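Local coordinates for probable sugar ABC transporter, sugar-binding protein (Streptococcus pneumoniae, PDB 2W7Y) that binds the blood group A-trisaccharide and probably delivers such glycans to a sugar ABC transporter, at residues Arg60-Lys65 / Gln338-Glu343; Pro100-Leu105 / Lys323-Phe328; Pro125-Asn130 / Gly147-Val152; Asn130-Asn135 / Phe328-Thr333. All blocks are in the same frame, centred on the assembly; numbering follows the deposited sequence.

Interaction 1 (Arg60-Lys65 / Gln338-Glu343); sequences RDLYDK and QKVIFE
Leu62 reaches from helix 54-69 to Val340 and Ile341 on helix 335-343. Its CB bond is directed at the second helix. CB and CG form the stem, and the contact is made by the two methyls. CD1 meets CG1 of Val340 at 3.8 Å, and these two side chains approach tip to tip. CD2 goes to the other neighbour and lies 4.1 Å from CD1 of Ile341, a side chain that crosses it at a slant. The first torsion of Leu62, chi1 -103°, is not a staggered one, and with it the fork of the leucine straddles the two residues. On Val340 it is the branch anti to the backbone N (chi1 179°) that does the touching. Ile341 uses the end of its longer branch.

The backbones stay well apart: Leu62 CA and Val340 CA are 8.9 Å from each other. Helix 54-69 links the parallel strands 39-44 and 76-81, as the helix of a beta-alpha-beta crossover. Leu62 also packs on Met332, and its carbonyl O accepts a hydrogen bond from Tyr331 OH. The side chain of Ile341 is about 7 Å from the bound galactose. Only methyl groups meet between the two segments. Such a contact relies on fit and exclusion of water, and it sets no direction as a hydrogen bond would.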
# COMPACT_ATOMS: atom_id res chain seq x y z
N ARG A 60 3.72 -18.78 -1.10
CA ARG A 60 3.46 -19.92 -1.98
C ARG A 60 3.30 -21.23 -1.20
O ARG A 60 2.53 -22.11 -1.60
CB ARG A 60 4.55 -20.08 -3.05
CG ARG A 60 4.57 -18.97 -4.10
CD ARG A 60 5.40 -19.34 -5.33
NE ARG A 60 6.81 -19.60 -5.03
CZ ARG A 60 7.77 -18.68 -5.00
NH1 ARG A 60 7.50 -17.41 -5.25
NH2 ARG A 60 9.02 -19.04 -4.72
N ASP A 61 4.04 -21.36 -0.10
CA ASP A 61 3.89 -22.51 0.81
C ASP A 61 2.53 -22.51 1.48
O ASP A 61 1.91 -23.57 1.62
CB ASP A 61 5.01 -22.53 1.86
CG ASP A 61 6.35 -22.98 1.29
OD1 ASP A 61 6.38 -23.57 0.19
OD2 ASP A 61 7.38 -22.74 1.95
N LEU A 62 2.06 -21.33 1.87
CA LEU A 62 0.72 -21.13 2.43
C LEU A 62 -0.38 -21.55 1.45
O LEU A 62 -1.37 -22.14 1.86
CB LEU A 62 0.52 -19.66 2.83
CG LEU A 62 0.57 -19.20 4.29
CD1 LEU A 62 1.62 -19.92 5.13
CD2 LEU A 62 0.78 -17.68 4.36
N TYR A 63 -0.19 -21.24 0.17
CA TYR A 63 -1.21 -21.49 -0.85
C TYR A 63 -1.39 -22.96 -1.20
O TYR A 63 -2.51 -23.48 -1.18
CB TYR A 63 -0.92 -20.71 -2.14
CG TYR A 63 -0.78 -19.20 -2.01
CD1 TYR A 63 -1.55 -18.47 -1.10
CD2 TYR A 63 0.11 -18.50 -2.83
CE1 TYR A 63 -1.42 -17.09 -1.00
CE2 TYR A 63 0.24 -17.12 -2.74
CZ TYR A 63 -0.52 -16.42 -1.82
OH TYR A 63 -0.39 -15.06 -1.73
N ASP A 64 -0.30 -23.65 -1.55
CA ASP A 64 -0.41 -25.04 -1.98
C ASP A 64 -0.59 -26.02 -0.82
O ASP A 64 -0.86 -27.20 -1.02
CB ASP A 64 0.74 -25.45 -2.93
CG ASP A 64 2.11 -25.13 -2.38
OD1 ASP A 64 2.26 -25.01 -1.15
OD2 ASP A 64 3.05 -24.99 -3.20
N LYS A 65 -0.45 -25.50 0.40
CA LYS A 65 -0.84 -26.19 1.62
C LYS A 65 -2.36 -26.20 1.76
O LYS A 65 -2.94 -27.18 2.25
CB LYS A 65 -0.15 -25.51 2.81
CG LYS A 65 -0.74 -25.74 4.19
CD LYS A 65 0.16 -25.07 5.22
CE LYS A 65 -0.63 -24.40 6.34
NZ LYS A 65 0.23 -23.49 7.15
N GLN A 338 -2.41 -16.03 9.93
CA GLN A 338 -2.07 -14.65 10.26
C GLN A 338 -0.87 -14.50 11.18
O GLN A 338 -0.16 -13.50 11.11
CB GLN A 338 -3.28 -13.91 10.84
CG GLN A 338 -3.80 -12.77 9.95
CD GLN A 338 -4.21 -13.24 8.58
OE1 GLN A 338 -4.12 -12.50 7.59
NE2 GLN A 338 -4.65 -14.48 8.50
N LYS A 339 -0.64 -15.51 12.02
CA LYS A 339 0.58 -15.57 12.83
C LYS A 339 1.80 -15.72 11.93
O LYS A 339 2.85 -15.12 12.18
CB LYS A 339 0.51 -16.72 13.84
CG LYS A 339 1.65 -16.73 14.85
CD LYS A 339 1.48 -17.81 15.88
CE LYS A 339 2.57 -17.71 16.94
NZ LYS A 339 2.32 -18.63 18.08
N VAL A 340 1.66 -16.51 10.87
CA VAL A 340 2.70 -16.65 9.84
C VAL A 340 2.85 -15.34 9.06
O VAL A 340 3.96 -14.94 8.74
CB VAL A 340 2.41 -17.83 8.88
CG1 VAL A 340 3.48 -17.94 7.80
CG2 VAL A 340 2.31 -19.14 9.66
N ILE A 341 1.72 -14.68 8.78
CA ILE A 341 1.72 -13.37 8.12
C ILE A 341 2.55 -12.34 8.90
O ILE A 341 3.25 -11.54 8.30
CB ILE A 341 0.28 -12.82 7.85
CG1 ILE A 341 -0.50 -13.72 6.85
CG2 ILE A 341 0.31 -11.37 7.37
CD1 ILE A 341 0.05 -13.77 5.42
N PHE A 342 2.48 -12.37 10.23
CA PHE A 342 3.29 -11.46 11.05
C PHE A 342 4.74 -11.92 11.25
O PHE A 342 5.66 -11.13 11.10
CB PHE A 342 2.61 -11.18 12.40
CG PHE A 342 3.37 -10.21 13.27
CD1 PHE A 342 3.45 -8.86 12.92
CD2 PHE A 342 4.02 -10.64 14.42
CE1 PHE A 342 4.17 -7.97 13.70
CE2 PHE A 342 4.73 -9.74 15.21
CZ PHE A 342 4.81 -8.41 14.85
N GLU A 343 4.93 -13.20 11.59
CA GLU A 343 6.24 -13.71 12.01
C GLU A 343 7.20 -14.09 10.87
O GLU A 343 8.40 -13.80 10.95
CB GLU A 343 6.08 -14.91 12.96
CG GLU A 343 5.45 -14.57 14.30
CD GLU A 343 5.52 -15.72 15.29
OE1 GLU A 343 5.68 -15.46 16.50
OE2 GLU A 343 5.41 -16.90 14.86

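Interaction 2 (Pro100-Leu105 / Lys323-Phe328); sequences PDVIDL and KLALEF
Val102 carries this contact alone on its side, and both of its methyls are used. The aliphatic part is a pair of methyl groups: CG2 of Val102 lies 3.8 Å from CB of Ala325. The small alanine lets the helix come close, with CA of Val102 and CA of Ala325 6.9 Å apart.

The aromatic part uses the other methyl. CG1 of Val102 stands 4.2 Å from CD2 of Phe328 and approaches the ring obliquely. CG of Phe328 is trans to its own backbone N (chi1 179°), which carries the ring along the sheet side of the helix. It arrives among Phe42 of strand 39-44, Phe66 of helix 54-69 and Phe77 of strand 76-81.

Strand 102-104 runs between strands 39-44 and 311-313. The strand order 2-1-3-4, with the last strand antiparallel, suits the alpha/beta lobe of a periplasmic-type solute-binding protein. Helix 319-332 covers the Val102 face of this sheet. Ile103 turns to the other face, where it meets Ile89 of helix 86-94.

The polar partners come from outside the two segments: Asp101 OD1 makes a salt bridge with Lys321 NZ and accepts a hydrogen bond from Glu41 N.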
# COMPACT_ATOMS: atom_id res chain seq x y z
N PRO A 100 -11.10 -13.03 -13.07
CA PRO A 100 -10.29 -14.17 -12.61
C PRO A 100 -10.96 -14.85 -11.43
O PRO A 100 -11.48 -14.17 -10.54
CB PRO A 100 -8.97 -13.51 -12.17
CG PRO A 100 -9.30 -12.06 -11.98
CD PRO A 100 -10.36 -11.76 -12.99
N ASP A 101 -10.98 -16.19 -11.43
CA ASP A 101 -11.65 -16.95 -10.37
C ASP A 101 -11.35 -16.37 -8.99
O ASP A 101 -12.27 -16.00 -8.25
CB ASP A 101 -11.26 -18.43 -10.43
CG ASP A 101 -11.81 -19.15 -11.65
OD1 ASP A 101 -11.37 -20.29 -11.90
OD2 ASP A 101 -12.68 -18.59 -12.36
N VAL A 102 -10.07 -16.29 -8.65
CA VAL A 102 -9.60 -15.66 -7.42
C VAL A 102 -8.36 -14.86 -7.77
O VAL A 102 -7.49 -15.35 -8.49
CB VAL A 102 -9.24 -16.71 -6.32
CG1 VAL A 102 -8.75 -16.03 -5.03
CG2 VAL A 102 -10.41 -17.64 -6.02
N ILE A 103 -8.30 -13.61 -7.30
CA ILE A 103 -7.08 -12.82 -7.43
C ILE A 103 -6.73 -12.11 -6.13
O ILE A 103 -7.62 -11.54 -5.48
CB ILE A 103 -7.13 -11.83 -8.64
CG1 ILE A 103 -5.76 -11.16 -8.86
CG2 ILE A 103 -8.27 -10.82 -8.49
CD1 ILE A 103 -5.53 -10.62 -10.27
N ASP A 104 -5.47 -12.18 -5.73
CA ASP A 104 -4.94 -11.36 -4.65
C ASP A 104 -4.34 -10.10 -5.26
O ASP A 104 -3.29 -10.14 -5.91
CB ASP A 104 -3.90 -12.11 -3.80
CG ASP A 104 -3.23 -11.22 -2.75
OD1 ASP A 104 -2.06 -11.49 -2.40
OD2 ASP A 104 -3.86 -10.24 -2.27
N LEU A 105 -5.04 -8.99 -5.06
CA LEU A 105 -4.70 -7.72 -5.68
C LEU A 105 -3.50 -7.04 -5.04
O LEU A 105 -2.94 -6.10 -5.62
CB LEU A 105 -5.92 -6.80 -5.69
CG LEU A 105 -7.00 -7.19 -6.70
CD1 LEU A 105 -8.22 -6.31 -6.53
CD2 LEU A 105 -6.46 -7.10 -8.14
N LYS A 323 -17.67 -21.69 -3.13
CA LYS A 323 -17.55 -21.99 -1.71
C LYS A 323 -16.13 -22.40 -1.29
O LYS A 323 -15.76 -22.20 -0.13
CB LYS A 323 -18.62 -22.98 -1.22
CG LYS A 323 -18.53 -24.39 -1.77
CD LYS A 323 -19.64 -25.29 -1.21
CE LYS A 323 -21.04 -24.77 -1.56
NZ LYS A 323 -22.10 -25.80 -1.33
N LEU A 324 -15.36 -22.95 -2.22
CA LEU A 324 -13.94 -23.23 -1.97
C LEU A 324 -13.12 -21.94 -1.95
O LEU A 324 -12.17 -21.81 -1.17
CB LEU A 324 -13.38 -24.19 -3.03
CG LEU A 324 -11.87 -24.49 -2.96
CD1 LEU A 324 -11.54 -25.42 -1.80
CD2 LEU A 324 -11.36 -25.06 -4.27
N ALA A 325 -13.51 -20.99 -2.80
CA ALA A 325 -12.88 -19.67 -2.84
C ALA A 325 -13.12 -18.89 -1.55
O ALA A 325 -12.22 -18.20 -1.07
CB ALA A 325 -13.38 -18.89 -4.04
N LEU A 326 -14.33 -18.99 -1.00
CA LEU A 326 -14.66 -18.38 0.29
C LEU A 326 -13.95 -19.10 1.43
O LEU A 326 -13.55 -18.47 2.42
CB LEU A 326 -16.17 -18.34 0.51
CG LEU A 326 -16.98 -17.34 -0.33
CD1 LEU A 326 -18.47 -17.67 -0.29
CD2 LEU A 326 -16.73 -15.89 0.11
N GLU A 327 -13.79 -20.42 1.29
CA GLU A 327 -12.96 -21.21 2.21
C GLU A 327 -11.50 -20.74 2.20
O GLU A 327 -10.84 -20.76 3.23
CB GLU A 327 -13.05 -22.71 1.87
CG GLU A 327 -14.39 -23.38 2.23
CD GLU A 327 -14.56 -24.78 1.64
OE1 GLU A 327 -13.58 -25.55 1.63
OE2 GLU A 327 -15.68 -25.14 1.21
N PHE A 328 -11.02 -20.29 1.04
CA PHE A 328 -9.66 -19.77 0.90
C PHE A 328 -9.49 -18.41 1.58
O PHE A 328 -8.45 -18.14 2.19
CB PHE A 328 -9.24 -19.70 -0.57
CG PHE A 328 -7.86 -19.14 -0.79
CD1 PHE A 328 -6.73 -19.83 -0.35
CD2 PHE A 328 -7.68 -17.93 -1.45
CE1 PHE A 328 -5.45 -19.32 -0.55
CE2 PHE A 328 -6.40 -17.41 -1.66
CZ PHE A 328 -5.28 -18.11 -1.21

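Interaction 3 (Pro125-Asn130 / Gly147-Val152); sequences PYIDSN and GKIYTV
Ile127 points its CD1 methyl at Val152 and Ile149. The closer approach is to Val152, whose CG2 lies 4.0 Å from Ile127 CD1, the two side chains meeting tip to tip. The long branch of Ile127 is extended (chi2 160°), and this takes CD1 clear of its helix. The same methyl is 4.4 Å from CD1 of Ile149, a looser touch. All three residues are buried. Tyr140 of helix 139-142 touches Ile127 and Ile149, and Val136 touches Ile127 and Val152.

The contact joins helix 124-129 to a small, weakly bonded beta hairpin and the chain that leaves it. The hairpin pairs strands 144-145 and 148-149 antiparallel. Gly147 lies just before its second strand, with a positive phi that glycine readily adopts. Beyond the hairpin, Val152 is hydrogen-bonded through its backbone to Ile311 of the lobe's sheet, and it also packs on Leu329.

The outer side is more open. Pro125 and Gly147 are exposed, and the CB bond of Lys148 leads away from the helix. Away from the hairpin, Asn130 folds back on the preceding turn. Its ND2 donates to the carbonyl O of Tyr126 at 2.8 Å, with an N-H...O angle of 151°. The donor lies in the carbonyl plane, on a lone pair. The backbone N of Asn130 gives the same oxygen a second, weak bond. Asn130 ND2 also sits 3.4 Å above the plane of the Tyr126 ring, toward its rim. The tyrosine in turn packs on Leu326.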
# COMPACT_ATOMS: atom_id res chain seq x y z
N PRO A 125 -21.71 -10.98 3.41
CA PRO A 125 -22.58 -12.05 3.92
C PRO A 125 -21.83 -13.27 4.46
O PRO A 125 -22.17 -13.74 5.54
CB PRO A 125 -23.42 -12.43 2.69
CG PRO A 125 -23.50 -11.18 1.92
CD PRO A 125 -22.16 -10.53 2.08
N TYR A 126 -20.83 -13.77 3.74
CA TYR A 126 -20.04 -14.93 4.19
C TYR A 126 -19.23 -14.63 5.46
O TYR A 126 -19.12 -15.48 6.35
CB TYR A 126 -19.10 -15.41 3.08
CG TYR A 126 -18.22 -16.59 3.45
CD1 TYR A 126 -16.89 -16.40 3.83
CD2 TYR A 126 -18.72 -17.89 3.43
CE1 TYR A 126 -16.08 -17.48 4.17
CE2 TYR A 126 -17.91 -18.98 3.77
CZ TYR A 126 -16.59 -18.76 4.14
OH TYR A 126 -15.80 -19.84 4.47
N ILE A 127 -18.66 -13.43 5.53
CA ILE A 127 -17.92 -12.99 6.71
C ILE A 127 -18.84 -12.90 7.94
O ILE A 127 -18.44 -13.25 9.05
CB ILE A 127 -17.20 -11.63 6.46
CG1 ILE A 127 -16.05 -11.80 5.46
CG2 ILE A 127 -16.66 -11.04 7.76
CD1 ILE A 127 -15.60 -10.51 4.79
N ASP A 128 -20.08 -12.46 7.71
CA ASP A 128 -21.00 -12.09 8.80
C ASP A 128 -21.29 -13.17 9.87
O ASP A 128 -21.43 -12.85 11.06
CB ASP A 128 -22.19 -11.27 8.30
CG ASP A 128 -21.78 -9.81 8.04
OD1 ASP A 128 -20.81 -9.35 8.69
OD2 ASP A 128 -22.40 -9.15 7.19
N SER A 129 -21.29 -14.46 9.52
CA SER A 129 -22.40 -15.24 8.95
C SER A 129 -21.54 -16.46 9.38
O SER A 129 -22.02 -17.42 9.99
CB SER A 129 -22.57 -15.06 7.38
OG SER A 129 -23.01 -16.56 6.89
N ASN A 130 -20.23 -16.30 9.15
CA ASN A 130 -19.16 -17.15 9.70
C ASN A 130 -18.31 -16.49 10.79
O ASN A 130 -17.26 -17.01 11.17
CB ASN A 130 -18.23 -17.63 8.57
CG ASN A 130 -18.89 -18.65 7.67
OD1 ASN A 130 -18.71 -19.86 7.85
ND2 ASN A 130 -19.69 -18.18 6.72
N GLY A 147 -22.40 -1.08 2.03
CA GLY A 147 -22.69 -2.31 2.78
C GLY A 147 -22.22 -3.60 2.13
O GLY A 147 -22.57 -4.69 2.58
N LYS A 148 -21.41 -3.46 1.08
CA LYS A 148 -20.88 -4.60 0.34
C LYS A 148 -19.35 -4.62 0.39
O LYS A 148 -18.72 -3.58 0.24
CB LYS A 148 -21.37 -4.57 -1.12
CG LYS A 148 -22.86 -4.87 -1.28
CD LYS A 148 -23.43 -4.31 -2.58
CE LYS A 148 -23.75 -2.83 -2.46
NZ LYS A 148 -24.75 -2.37 -3.47
N ILE A 149 -18.77 -5.79 0.63
CA ILE A 149 -17.32 -5.96 0.62
C ILE A 149 -16.87 -6.83 -0.56
O ILE A 149 -17.18 -8.01 -0.63
CB ILE A 149 -16.77 -6.55 1.95
CG1 ILE A 149 -17.26 -5.72 3.15
CG2 ILE A 149 -15.24 -6.61 1.91
CD1 ILE A 149 -16.92 -6.32 4.50
N TYR A 150 -16.12 -6.23 -1.47
CA TYR A 150 -15.70 -6.92 -2.69
C TYR A 150 -14.29 -7.51 -2.60
O TYR A 150 -13.90 -8.34 -3.42
CB TYR A 150 -15.81 -5.98 -3.89
CG TYR A 150 -17.21 -5.47 -4.15
CD1 TYR A 150 -18.20 -6.32 -4.65
CD2 TYR A 150 -17.55 -4.14 -3.89
CE1 TYR A 150 -19.49 -5.86 -4.89
CE2 TYR A 150 -18.84 -3.67 -4.13
CZ TYR A 150 -19.80 -4.53 -4.63
OH TYR A 150 -21.07 -4.06 -4.86
N THR A 151 -13.52 -7.07 -1.60
CA THR A 151 -12.12 -7.49 -1.47
C THR A 151 -11.64 -7.47 -0.01
O THR A 151 -12.04 -6.61 0.78
CB THR A 151 -11.18 -6.64 -2.38
OG1 THR A 151 -9.87 -7.22 -2.40
CG2 THR A 151 -11.09 -5.20 -1.91
N VAL A 152 -10.80 -8.45 0.33
CA VAL A 152 -10.20 -8.53 1.66
C VAL A 152 -8.70 -8.76 1.56
O VAL A 152 -8.25 -9.79 1.07
CB VAL A 152 -10.85 -9.63 2.55
CG1 VAL A 152 -10.11 -9.78 3.87
CG2 VAL A 152 -12.33 -9.33 2.80

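Interaction 4 (Asn130-Asn135 / Phe328-Thr333); sequences NKLEKN and FLKYMT
Asn135 and Thr333 join two helix ends within one lobe of the solute-binding fold. Asn135 lies in the short helix 133-136, and Thr333 directly follows helix 319-332. Asn135 ND2 donates to the backbone O of Thr333 at 3.0 Å, and the bond is nearly straight at 164°. The oxygen lies in the amide plane of Asn135, but the donor is tilted 32° from the carbonyl plane of Thr333. Beside this bond, Asn135 CB and Thr333 CG2 are modelled only 3.1 Å apart. That is closer than two carbons normally pack, so this detail is doubtful.

Leu132, at the N-cap position of helix 133-136, makes the second contact. Its methyls CD1 and CD2 both lie 3.8 Å from CD of Lys330, and the two side chains cross at about a right angle. Lys330 is bent at chi2 (99°), and its aliphatic part covers the leucine. Its NZ is 4.2 Å from Asn130 OD1, too far for a bond; the ND2 of that amide bonds the carbonyl O of Tyr126.

A second shell positions these residues. Leu132 rests on Tyr126 and Ile127, and Tyr126 also packs against Lys330. Asn135 O is hydrogen-bonded to Ser350 OG. Within helix 319-332, the selenomethionine Met332 sets its CG 3.5 Å above one face of the Phe328 ring, toward the rim.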
# COMPACT_ATOMS: atom_id res chain seq x y z
N ASN A 130 -20.23 -16.30 9.15
CA ASN A 130 -19.16 -17.15 9.70
C ASN A 130 -18.31 -16.49 10.79
O ASN A 130 -17.26 -17.01 11.17
CB ASN A 130 -18.23 -17.63 8.57
CG ASN A 130 -18.89 -18.65 7.67
OD1 ASN A 130 -18.71 -19.86 7.85
ND2 ASN A 130 -19.69 -18.18 6.72
N LYS A 131 -18.79 -15.34 11.30
CA LYS A 131 -18.17 -14.63 12.43
C LYS A 131 -16.70 -14.28 12.20
O LYS A 131 -15.83 -14.65 13.00
CB LYS A 131 -18.33 -15.41 13.75
CG LYS A 131 -19.69 -16.07 13.98
CD LYS A 131 -19.66 -17.06 15.16
CE LYS A 131 -18.79 -18.30 14.87
NZ LYS A 131 -19.32 -19.14 13.76
N LEU A 132 -16.42 -13.58 11.11
CA LEU A 132 -15.05 -13.25 10.72
C LEU A 132 -14.79 -11.74 10.64
O LEU A 132 -13.92 -11.30 9.89
CB LEU A 132 -14.68 -13.92 9.39
CG LEU A 132 -14.91 -15.43 9.20
CD1 LEU A 132 -14.81 -15.79 7.74
CD2 LEU A 132 -13.94 -16.26 10.04
N GLU A 133 -15.56 -10.96 11.41
CA GLU A 133 -15.36 -9.51 11.52
C GLU A 133 -13.94 -9.19 11.99
O GLU A 133 -13.25 -8.35 11.40
CB GLU A 133 -16.37 -8.89 12.48
CG GLU A 133 -17.78 -8.71 11.92
CD GLU A 133 -18.68 -9.93 12.09
OE1 GLU A 133 -18.22 -10.98 12.59
OE2 GLU A 133 -19.87 -9.84 11.71
N LYS A 134 -13.52 -9.87 13.05
CA LYS A 134 -12.19 -9.69 13.65
C LYS A 134 -11.07 -10.19 12.75
O LYS A 134 -9.97 -9.63 12.75
CB LYS A 134 -12.11 -10.42 15.00
CG LYS A 134 -12.38 -9.54 16.19
CD LYS A 134 -11.70 -10.12 17.42
CE LYS A 134 -11.07 -9.04 18.28
NZ LYS A 134 -10.00 -9.57 19.16
N ASN A 135 -11.34 -11.26 12.01
CA ASN A 135 -10.36 -11.88 11.12
C ASN A 135 -9.99 -11.01 9.92
O ASN A 135 -8.84 -11.03 9.48
CB ASN A 135 -10.86 -13.24 10.64
CG ASN A 135 -11.04 -14.24 11.77
OD1 ASN A 135 -12.00 -14.17 12.52
ND2 ASN A 135 -10.10 -15.18 11.88
N PHE A 328 -11.02 -20.29 1.04
CA PHE A 328 -9.66 -19.77 0.90
C PHE A 328 -9.49 -18.41 1.58
O PHE A 328 -8.45 -18.14 2.19
CB PHE A 328 -9.24 -19.70 -0.57
CG PHE A 328 -7.86 -19.14 -0.79
CD1 PHE A 328 -6.73 -19.83 -0.35
CD2 PHE A 328 -7.68 -17.93 -1.45
CE1 PHE A 328 -5.45 -19.32 -0.55
CE2 PHE A 328 -6.40 -17.41 -1.66
CZ PHE A 328 -5.28 -18.11 -1.21
N LEU A 329 -10.51 -17.56 1.47
CA LEU A 329 -10.59 -16.30 2.21
C LEU A 329 -10.54 -16.57 3.72
O LEU A 329 -9.81 -15.91 4.45
CB LEU A 329 -11.86 -15.53 1.83
CG LEU A 329 -12.31 -14.37 2.73
CD1 LEU A 329 -11.31 -13.23 2.69
CD2 LEU A 329 -13.70 -13.88 2.34
N LYS A 330 -11.35 -17.53 4.17
CA LYS A 330 -11.38 -17.99 5.56
C LYS A 330 -10.01 -18.48 6.03
O LYS A 330 -9.57 -18.16 7.15
CB LYS A 330 -12.42 -19.12 5.68
CG LYS A 330 -12.43 -19.90 6.99
CD LYS A 330 -13.52 -19.41 7.92
CE LYS A 330 -13.98 -20.51 8.86
NZ LYS A 330 -14.89 -21.47 8.19
N TYR A 331 -9.33 -19.23 5.17
CA TYR A 331 -8.01 -19.80 5.46
C TYR A 331 -6.93 -18.72 5.61
O TYR A 331 -6.20 -18.70 6.61
CB TYR A 331 -7.65 -20.81 4.37
CG TYR A 331 -6.22 -21.30 4.38
CD1 TYR A 331 -5.82 -22.34 5.22
CD2 TYR A 331 -5.26 -20.73 3.53
CE1 TYR A 331 -4.50 -22.80 5.22
CE2 TYR A 331 -3.95 -21.17 3.52
CZ TYR A 331 -3.57 -22.21 4.36
OH TYR A 331 -2.27 -22.66 4.35
N MSE A 332 -6.83 -17.83 4.62
CA MSE A 332 -5.81 -16.78 4.60
C MSE A 332 -5.98 -15.78 5.73
O MSE A 332 -5.08 -15.00 6.04
CB MSE A 332 -5.82 -16.04 3.26
CG MSE A 332 -5.27 -16.85 2.09
SE MSE A 332 -3.47 -17.57 2.37
CE MSE A 332 -2.47 -15.90 2.51
N THR A 333 -7.15 -15.83 6.36
CA THR A 333 -7.59 -14.85 7.34
C THR A 333 -7.72 -15.50 8.73
O THR A 333 -8.08 -14.85 9.72
CB THR A 333 -8.85 -14.12 6.78
OG1 THR A 333 -8.45 -12.88 6.18
CG2 THR A 333 -9.90 -13.87 7.80

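Helix 319-332 joins interactions 2 and 4, which share Phe328 and have centres 12 Å apart. The following helix, 335-343, carries one side of interaction 1. Interactions 1 and 2 meet where Tyr63 CD1 packs 3.8 Å from Phe328 CZ. Interactions 3 and 4 are the nearest pair, with centres 9 Å apart. They share Asn130, and Val152 CB of one lies 3.6 Å from Leu329 CD1 of the other. Interactions 1 and 3 do not touch; their nearest atoms are about 8 Å apart. The bound sugar is closest to interaction 1, about 7 Å from galactose to the Ile341 side chain. For the other three, the nearest sugar is about 12 to 13 Å from a contact side chain.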